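Single-strand DNA-binding protein (Agrobacterium tumefaciens, PDB 3BTP) binds single-stranded DNA regardless of its sequence and mediates nuclear uptake of the transferred T-DNA strand during plant transformation. Local coordinates at residues N460-V464 against P465-P469; Y159-P162 against P163-F166; V427-P430 against V431-R435. One frame throughout, in Å; residues are numbered along the deposited sequence.

Interaction 1: N460-V464 against P465-P469; sequences NLREV and PDLSP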
loop_
_atom_site.group_PDB
_atom_site.type_symbol
_atom_site.label_atom_id
_atom_site.label_comp_id
_atom_site.label_asym_id
_atom_site.label_seq_id
_atom_site.Cartn_x
_atom_site.Cartn_y
_atom_site.Cartn_z
ATOM N N ASN A 460 -9.586 2.170 -1.603
ATOM C CA ASN A 460 -10.274 3.040 -2.497
ATOM C C ASN A 460 -11.413 2.275 -3.261
ATOM O O ASN A 460 -11.392 1.043 -3.367
ATOM C CB ASN A 460 -9.292 3.832 -3.374
ATOM C CG ASN A 460 -8.642 3.013 -4.530
ATOM O OD1 ASN A 460 -8.765 1.786 -4.656
ATOM N ND2 ASN A 460 -7.991 3.742 -5.405
ATOM N N LEU A 461 -12.426 3.030 -3.710
ATOM C CA LEU A 461 -13.508 2.525 -4.517
ATOM C C LEU A 461 -13.279 3.041 -5.905
ATOM O O LEU A 461 -13.012 4.205 -6.093
ATOM C CB LEU A 461 -14.856 3.006 -3.995
ATOM C CG LEU A 461 -15.387 2.661 -2.547
ATOM C CD1 LEU A 461 -14.888 1.385 -1.927
ATOM C CD2 LEU A 461 -15.131 3.669 -1.617
ATOM N N ARG A 462 -13.433 2.140 -6.887
ATOM C CA ARG A 462 -13.219 2.417 -8.297
ATOM C C ARG A 462 -14.471 2.127 -9.136
ATOM O O ARG A 462 -15.308 1.299 -8.795
ATOM C CB ARG A 462 -12.034 1.583 -8.782
ATOM C CG ARG A 462 -10.736 1.751 -7.991
ATOM C CD ARG A 462 -10.053 3.138 -8.050
ATOM N NE ARG A 462 -9.895 3.721 -9.422
ATOM C CZ ARG A 462 -8.837 3.464 -10.210
ATOM N NH1 ARG A 462 -7.883 2.686 -9.811
ATOM N NH2 ARG A 462 -8.725 3.981 -11.415
ATOM N N GLU A 463 -14.620 2.874 -10.209
ATOM C CA GLU A 463 -15.571 2.601 -11.263
ATOM C C GLU A 463 -15.227 1.296 -11.957
ATOM O O GLU A 463 -14.070 0.890 -12.057
ATOM C CB GLU A 463 -15.566 3.777 -12.261
ATOM C CG GLU A 463 -16.128 5.056 -11.692
ATOM C CD GLU A 463 -16.615 6.040 -12.772
ATOM O OE1 GLU A 463 -17.038 5.508 -13.857
ATOM O OE2 GLU A 463 -16.607 7.324 -12.517
ATOM N N VAL A 464 -16.252 0.624 -12.446
ATOM C CA VAL A 464 -16.029 -0.702 -13.063
ATOM C C VAL A 464 -15.003 -0.674 -14.257
ATOM O O VAL A 464 -14.089 -1.525 -14.295
ATOM C CB VAL A 464 -17.355 -1.342 -13.513
ATOM C CG1 VAL A 464 -17.091 -2.622 -14.254
ATOM C CG2 VAL A 464 -18.305 -1.543 -12.332
ATOM N N PRO A 465 -15.186 0.249 -15.251
ATOM C CA PRO A 465 -14.182 0.314 -16.349
ATOM C C PRO A 465 -12.736 0.646 -15.975
ATOM O O PRO A 465 -11.885 0.575 -16.841
ATOM C CB PRO A 465 -14.719 1.410 -17.275
ATOM C CG PRO A 465 -15.783 2.123 -16.500
ATOM C CD PRO A 465 -16.336 1.155 -15.496
ATOM N N ASP A 466 -12.468 1.002 -14.713
ATOM C CA ASP A 466 -11.122 1.240 -14.234
ATOM C C ASP A 466 -10.473 -0.019 -13.695
ATOM O O ASP A 466 -9.273 -0.014 -13.379
ATOM C CB ASP A 466 -11.122 2.318 -13.167
ATOM C CG ASP A 466 -10.884 3.685 -13.736
ATOM O OD1 ASP A 466 -10.300 3.724 -14.846
ATOM O OD2 ASP A 466 -11.245 4.713 -13.088
ATOM N N LEU A 467 -11.239 -1.091 -13.531
ATOM C CA LEU A 467 -10.624 -2.303 -12.984
ATOM C C LEU A 467 -10.112 -3.166 -14.140
ATOM O O LEU A 467 -10.752 -3.243 -15.202
ATOM C CB LEU A 467 -11.594 -3.108 -12.134
ATOM C CG LEU A 467 -12.338 -2.469 -10.956
ATOM C CD1 LEU A 467 -13.417 -3.480 -10.498
ATOM C CD2 LEU A 467 -11.387 -2.173 -9.863
ATOM N N SER A 468 -8.957 -3.795 -13.926
ATOM C CA SER A 468 -8.367 -4.677 -14.919
ATOM C C SER A 468 -9.230 -5.907 -15.092
ATOM O O SER A 468 -9.926 -6.329 -14.140
ATOM C CB SER A 468 -7.004 -5.136 -14.442
ATOM O OG SER A 468 -7.150 -6.172 -13.493
ATOM N N PRO A 469 -9.196 -6.512 -16.303
ATOM C CA PRO A 469 -9.986 -7.758 -16.508
ATOM C C PRO A 469 -9.828 -8.863 -15.439
ATOM O O PRO A 469 -10.813 -9.529 -15.120
ATOM C CB PRO A 469 -9.577 -8.215 -17.928
ATOM C CG PRO A 469 -9.220 -6.914 -18.636
ATOM C CD PRO A 469 -8.518 -6.075 -17.551
HETATM O O HOH W 1 -12.123 4.866 -10.612
#
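Arg462 reaches over to Asp466 where strand 460-462 of an eight-stranded antiparallel barrel gives way to a short 3-10 turn. The ion pair is one-sided: NH2 of Arg462 lies 3.1 Å from OD2 of Asp466, and at 145° the hydrogen bond is weak. Guanidinium and carboxylate planes stand 51° apart, so the two groups are not in a flat, two-pronged pairing. A water braces the pair from the guanidinium edge, in its plane. It accepts from Arg462 NE at 2.8 Å and from the backbone N of Glu463, and donates to Asp466 OD2 at 2.6 Å, which gives that oxygen two donors. The arginine chain bends at both chi2 and chi3, curling its end back toward the turn, while the carbonyl O of Asp466 lies over one guanidinium face. Closer to the backbone, CB of Arg462 rests on CD2 of Leu467 at 4.0 Å.

The turn itself is fixed by two successive backbone bonds, Asp466 N to Glu463 O at 3.1 Å and Leu467 N to Val464 O at 3.0 Å. Within it, the ring of Pro465 crosses the side chain of Val464 at about a right angle, and CD of Pro465 comes within 3.3 Å of Val464 CB. Further out, Asp466 OD1 has a long, weak ion pair with Arg365 NH1, and Arg367 NE brings a like charge close to Arg462 NE. Val464 and Leu467 pack on Val453 and Val455 of the neighbouring strand 453-456, and OE2 of Glu463 accepts a hydrogen bond from Asp366 N.

Interaction 2: Y159-P162 against P163-F166; sequences YYPP and PLAF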
loop_
_atom_site.group_PDB
_atom_site.type_symbol
_atom_site.label_atom_id
_atom_site.label_comp_id
_atom_site.label_asym_id
_atom_site.label_seq_id
_atom_site.Cartn_x
_atom_site.Cartn_y
_atom_site.Cartn_z
ATOM N N TYR A 159 10.586 -0.153 4.073
ATOM C CA TYR A 159 12.003 -0.196 3.728
ATOM C C TYR A 159 12.214 -1.025 2.442
ATOM O O TYR A 159 11.820 -2.213 2.337
ATOM C CB TYR A 159 12.864 -0.714 4.942
ATOM C CG TYR A 159 13.170 0.365 6.004
ATOM C CD1 TYR A 159 14.282 1.153 5.920
ATOM C CD2 TYR A 159 12.302 0.617 7.040
ATOM C CE1 TYR A 159 14.569 2.146 6.882
ATOM C CE2 TYR A 159 12.547 1.634 8.006
ATOM C CZ TYR A 159 13.693 2.383 7.920
ATOM O OH TYR A 159 13.950 3.391 8.832
ATOM N N TYR A 160 12.856 -0.392 1.479
ATOM C CA TYR A 160 13.090 -0.967 0.137
ATOM C C TYR A 160 14.540 -1.284 -0.030
ATOM O O TYR A 160 15.385 -0.448 0.274
ATOM C CB TYR A 160 12.761 0.042 -0.973
ATOM C CG TYR A 160 11.288 0.253 -1.248
ATOM C CD1 TYR A 160 10.696 -0.314 -2.377
ATOM C CD2 TYR A 160 10.479 0.999 -0.372
ATOM C CE1 TYR A 160 9.370 -0.116 -2.651
ATOM C CE2 TYR A 160 9.125 1.170 -0.615
ATOM C CZ TYR A 160 8.574 0.613 -1.772
ATOM O OH TYR A 160 7.244 0.810 -2.103
ATOM N N PRO A 161 14.820 -2.495 -0.570
ATOM C CA PRO A 161 16.187 -2.861 -0.962
ATOM C C PRO A 161 16.409 -2.244 -2.316
ATOM O O PRO A 161 15.446 -1.790 -2.921
ATOM C CB PRO A 161 16.151 -4.415 -0.999
ATOM C CG PRO A 161 14.684 -4.755 -1.376
ATOM C CD PRO A 161 13.816 -3.565 -0.863
ATOM N N PRO A 162 17.671 -2.203 -2.802
ATOM C CA PRO A 162 18.101 -1.307 -3.860
ATOM C C PRO A 162 17.405 -1.390 -5.227
ATOM O O PRO A 162 17.081 -0.339 -5.728
ATOM C CB PRO A 162 19.631 -1.602 -3.966
ATOM C CG PRO A 162 19.968 -2.077 -2.590
ATOM C CD PRO A 162 18.823 -2.952 -2.258
ATOM N N PRO A 163 17.256 -2.625 -5.835
ATOM C CA PRO A 163 16.662 -2.730 -7.198
ATOM C C PRO A 163 15.214 -2.237 -7.186
ATOM O O PRO A 163 14.773 -1.627 -8.157
ATOM C CB PRO A 163 16.628 -4.232 -7.480
ATOM C CG PRO A 163 16.920 -4.956 -6.118
ATOM C CD PRO A 163 17.601 -3.945 -5.241
ATOM N N LEU A 164 14.521 -2.429 -6.046
ATOM C CA LEU A 164 13.168 -1.906 -5.843
ATOM C C LEU A 164 13.093 -0.445 -5.461
ATOM O O LEU A 164 12.239 0.219 -5.917
ATOM C CB LEU A 164 12.423 -2.776 -4.805
ATOM C CG LEU A 164 12.296 -4.279 -5.165
ATOM C CD1 LEU A 164 11.553 -4.995 -4.083
ATOM C CD2 LEU A 164 11.674 -4.610 -6.498
ATOM N N ALA A 165 13.958 0.046 -4.577
ATOM C CA ALA A 165 14.020 1.461 -4.316
ATOM C C ALA A 165 14.249 2.265 -5.574
ATOM O O ALA A 165 13.658 3.331 -5.745
ATOM C CB ALA A 165 15.152 1.821 -3.155
ATOM N N PHE A 166 15.152 1.787 -6.439
ATOM C CA PHE A 166 15.434 2.445 -7.712
ATOM C C PHE A 166 14.179 2.537 -8.604
ATOM O O PHE A 166 13.814 3.618 -9.084
ATOM C CB PHE A 166 16.535 1.685 -8.449
ATOM C CG PHE A 166 17.015 2.407 -9.729
ATOM C CD1 PHE A 166 17.980 3.403 -9.688
ATOM C CD2 PHE A 166 16.526 2.065 -10.945
ATOM C CE1 PHE A 166 18.372 4.062 -10.866
ATOM C CE2 PHE A 166 16.928 2.716 -12.094
ATOM C CZ PHE A 166 17.837 3.713 -12.039
#
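The ring of Tyr160 meets Leu164 at its edge: CB of Leu164 lies in the ring plane, 3.9 Å from CD1 of Tyr160, and the two side chains cross at about a right angle. The backbone N of Ala165 approaches the ring obliquely. Tyr160 holds its ring on the side of its own backbone N, with CG anti to the carbonyl carbon (chi1 -76°). Separately, CB of Tyr160 touches CB of Ala165 at 3.7 Å. One tyrosine thus meets two consecutive residues of the helix, one through the ring and one through the methylene.

This is a strand-to-helix junction. Strand 159-160, at the margin of a four-stranded antiparallel sheet, passes through Pro161, the N-cap residue, straight into helix 162-167. Pro161 O takes the first helical bond, from Ala165 N at 2.9 Å, nearly straight at 169°; Leu164 N adds a weak one to the same oxygen. Phe166 N follows with a bond to Pro162 O at 3.0 Å. CG of Pro161 also touches CD1 of Leu164 at 4.1 Å. The rings of Pro162 and Pro163 lie side by side, pointing the same way, with Pro162 CD a tight 3.4 Å from Pro163 CD.

Around the turn, Pro162 and Ala165 pack on Trp199 of helix 186-206, and Phe166 meets the same tryptophan edge-to-face. Tyr160 and Leu164 also pack against a chain of another protein.

Prolines suit the first turn of a helix because the first-turn amides have no preceding helical carbonyl to bond to, and a proline nitrogen carries no hydrogen that would need one. Pro162 and Pro163 bring no N-H to this buried place, and the polar link across the contact is carried by the carbonyls of Pro161 and Pro162.

Interaction 3: V427-P430 against V431-R435; sequences VGLP and VSMGR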
loop_
_atom_site.group_PDB
_atom_site.type_symbol
_atom_site.label_atom_id
_atom_site.label_comp_id
_atom_site.label_asym_id
_atom_site.label_seq_id
_atom_site.Cartn_x
_atom_site.Cartn_y
_atom_site.Cartn_z
ATOM N N VAL A 427 -12.513 8.754 12.417
ATOM C CA VAL A 427 -11.809 8.934 11.158
ATOM C C VAL A 427 -10.958 10.225 11.093
ATOM O O VAL A 427 -10.107 10.349 10.221
ATOM C CB VAL A 427 -12.778 8.768 9.947
ATOM C CG1 VAL A 427 -13.412 10.132 9.530
ATOM C CG2 VAL A 427 -12.043 8.085 8.815
ATOM N N GLY A 428 -11.191 11.167 12.002
ATOM C CA GLY A 428 -10.436 12.428 12.024
ATOM C C GLY A 428 -10.983 13.576 11.187
ATOM O O GLY A 428 -10.259 14.482 10.810
ATOM N N LEU A 429 -12.285 13.565 10.933
ATOM C CA LEU A 429 -12.927 14.647 10.216
ATOM C C LEU A 429 -13.689 15.533 11.194
ATOM O O LEU A 429 -14.176 15.036 12.255
ATOM C CB LEU A 429 -13.834 14.113 9.082
ATOM C CG LEU A 429 -13.109 13.509 7.854
ATOM C CD1 LEU A 429 -14.102 12.927 6.949
ATOM C CD2 LEU A 429 -12.251 14.505 7.057
ATOM N N PRO A 430 -13.759 16.848 10.882
ATOM C CA PRO A 430 -14.545 17.745 11.768
ATOM C C PRO A 430 -16.060 17.646 11.489
ATOM O O PRO A 430 -16.472 17.589 10.339
ATOM C CB PRO A 430 -13.964 19.129 11.469
ATOM C CG PRO A 430 -13.618 19.019 9.925
ATOM C CD PRO A 430 -13.141 17.572 9.738
ATOM N N VAL A 431 -16.854 17.587 12.564
ATOM C CA VAL A 431 -18.305 17.535 12.549
ATOM C C VAL A 431 -19.053 18.675 11.801
ATOM O O VAL A 431 -20.212 18.507 11.406
ATOM C CB VAL A 431 -18.831 17.338 13.982
ATOM C CG1 VAL A 431 -18.315 15.998 14.555
ATOM C CG2 VAL A 431 -18.453 18.581 14.873
ATOM N N SER A 432 -18.383 19.801 11.562
ATOM C CA SER A 432 -18.890 20.892 10.681
ATOM C C SER A 432 -19.291 20.450 9.233
ATOM O O SER A 432 -20.152 21.060 8.601
ATOM C CB SER A 432 -17.812 21.986 10.594
ATOM O OG SER A 432 -16.805 21.691 9.601
ATOM N N MET A 433 -18.703 19.356 8.726
ATOM C CA MET A 433 -19.098 18.807 7.394
ATOM C C MET A 433 -20.563 18.378 7.327
ATOM O O MET A 433 -21.160 18.346 6.242
ATOM C CB MET A 433 -18.248 17.564 7.030
ATOM C CG MET A 433 -16.782 17.835 6.799
ATOM S SD MET A 433 -16.012 16.552 5.782
ATOM C CE MET A 433 -14.426 17.279 5.393
ATOM N N GLY A 434 -21.126 18.027 8.467
ATOM C CA GLY A 434 -22.495 17.609 8.506
ATOM C C GLY A 434 -23.547 18.713 8.581
ATOM O O GLY A 434 -24.725 18.398 8.729
ATOM N N ARG A 435 -23.135 19.992 8.516
ATOM C CA ARG A 435 -24.080 21.130 8.404
ATOM C C ARG A 435 -23.872 21.872 7.107
ATOM O O ARG A 435 -24.113 23.055 7.055
ATOM C CB ARG A 435 -24.005 22.104 9.600
ATOM C CG ARG A 435 -22.616 22.618 9.919
ATOM C CD ARG A 435 -22.603 24.037 10.606
ATOM N NE ARG A 435 -21.278 24.363 11.179
ATOM C CZ ARG A 435 -20.317 25.047 10.544
ATOM N NH1 ARG A 435 -20.505 25.483 9.282
ATOM N NH2 ARG A 435 -19.166 25.308 11.176
#
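A Schellman motif ends helix 417-427, and the chain leaving it runs through Leu429 and Pro430 into a short 3-10 turn, 431-434, that brings Met433 back against Leu429. Gly428, with positive phi, is the C-prime residue of the motif: Leu429 N bonds to Met424 O and Gly428 N to Asp425 O. Across the contact the side chains meet end to end, CD2 of Leu429 and the terminal methyl CE of Met433 being 3.9 Å apart. Met433 gets there by stretching out: beyond CG its chain is extended (chi2 -158°, chi3 169°), and the side chain comes obliquely to that of the leucine.

The same methionine is tied to the turn through its backbone. Its N donates to Pro430 O at 3.3 Å, long but almost straight at 172°. CG of Met433 passes 3.6 Å from that oxygen. Two more bonds of the same i+3 kind carry the turn on, Gly434 N to Val431 O at 3.1 Å and Arg435 N to Ser432 O at 3.2 Å.

Leu429 and Met433 both also touch Met424 of helix 417-427 and Leu387 of helix 382-388, while Val431 packs on Phe420. The contact is therefore apolar at its side-chain ends and polar along its backbone: a single direct hydrogen bond joins 427-430 to 431-435, with the methyl contact between Leu429 and Met433 as its apolar complement.

All three contacts are local turns where a regular element begins or ends, and none touches another. In chain order they run interaction 2, interaction 3, interaction 1. Interaction 2 leads from a strand into a helix, interaction 3 follows the end of a helix, and interaction 1 runs from a barrel strand into a 3-10 turn. Interactions 2 and 3 lie on opposite sides of the chain's centre, their own centres 39 Å apart. Interaction 1 is 28 Å from each of the others between centres; its nearest atoms come within about 12 Å of interaction 3 and about 16 Å of interaction 2. None of the three is identified as a DNA-binding site.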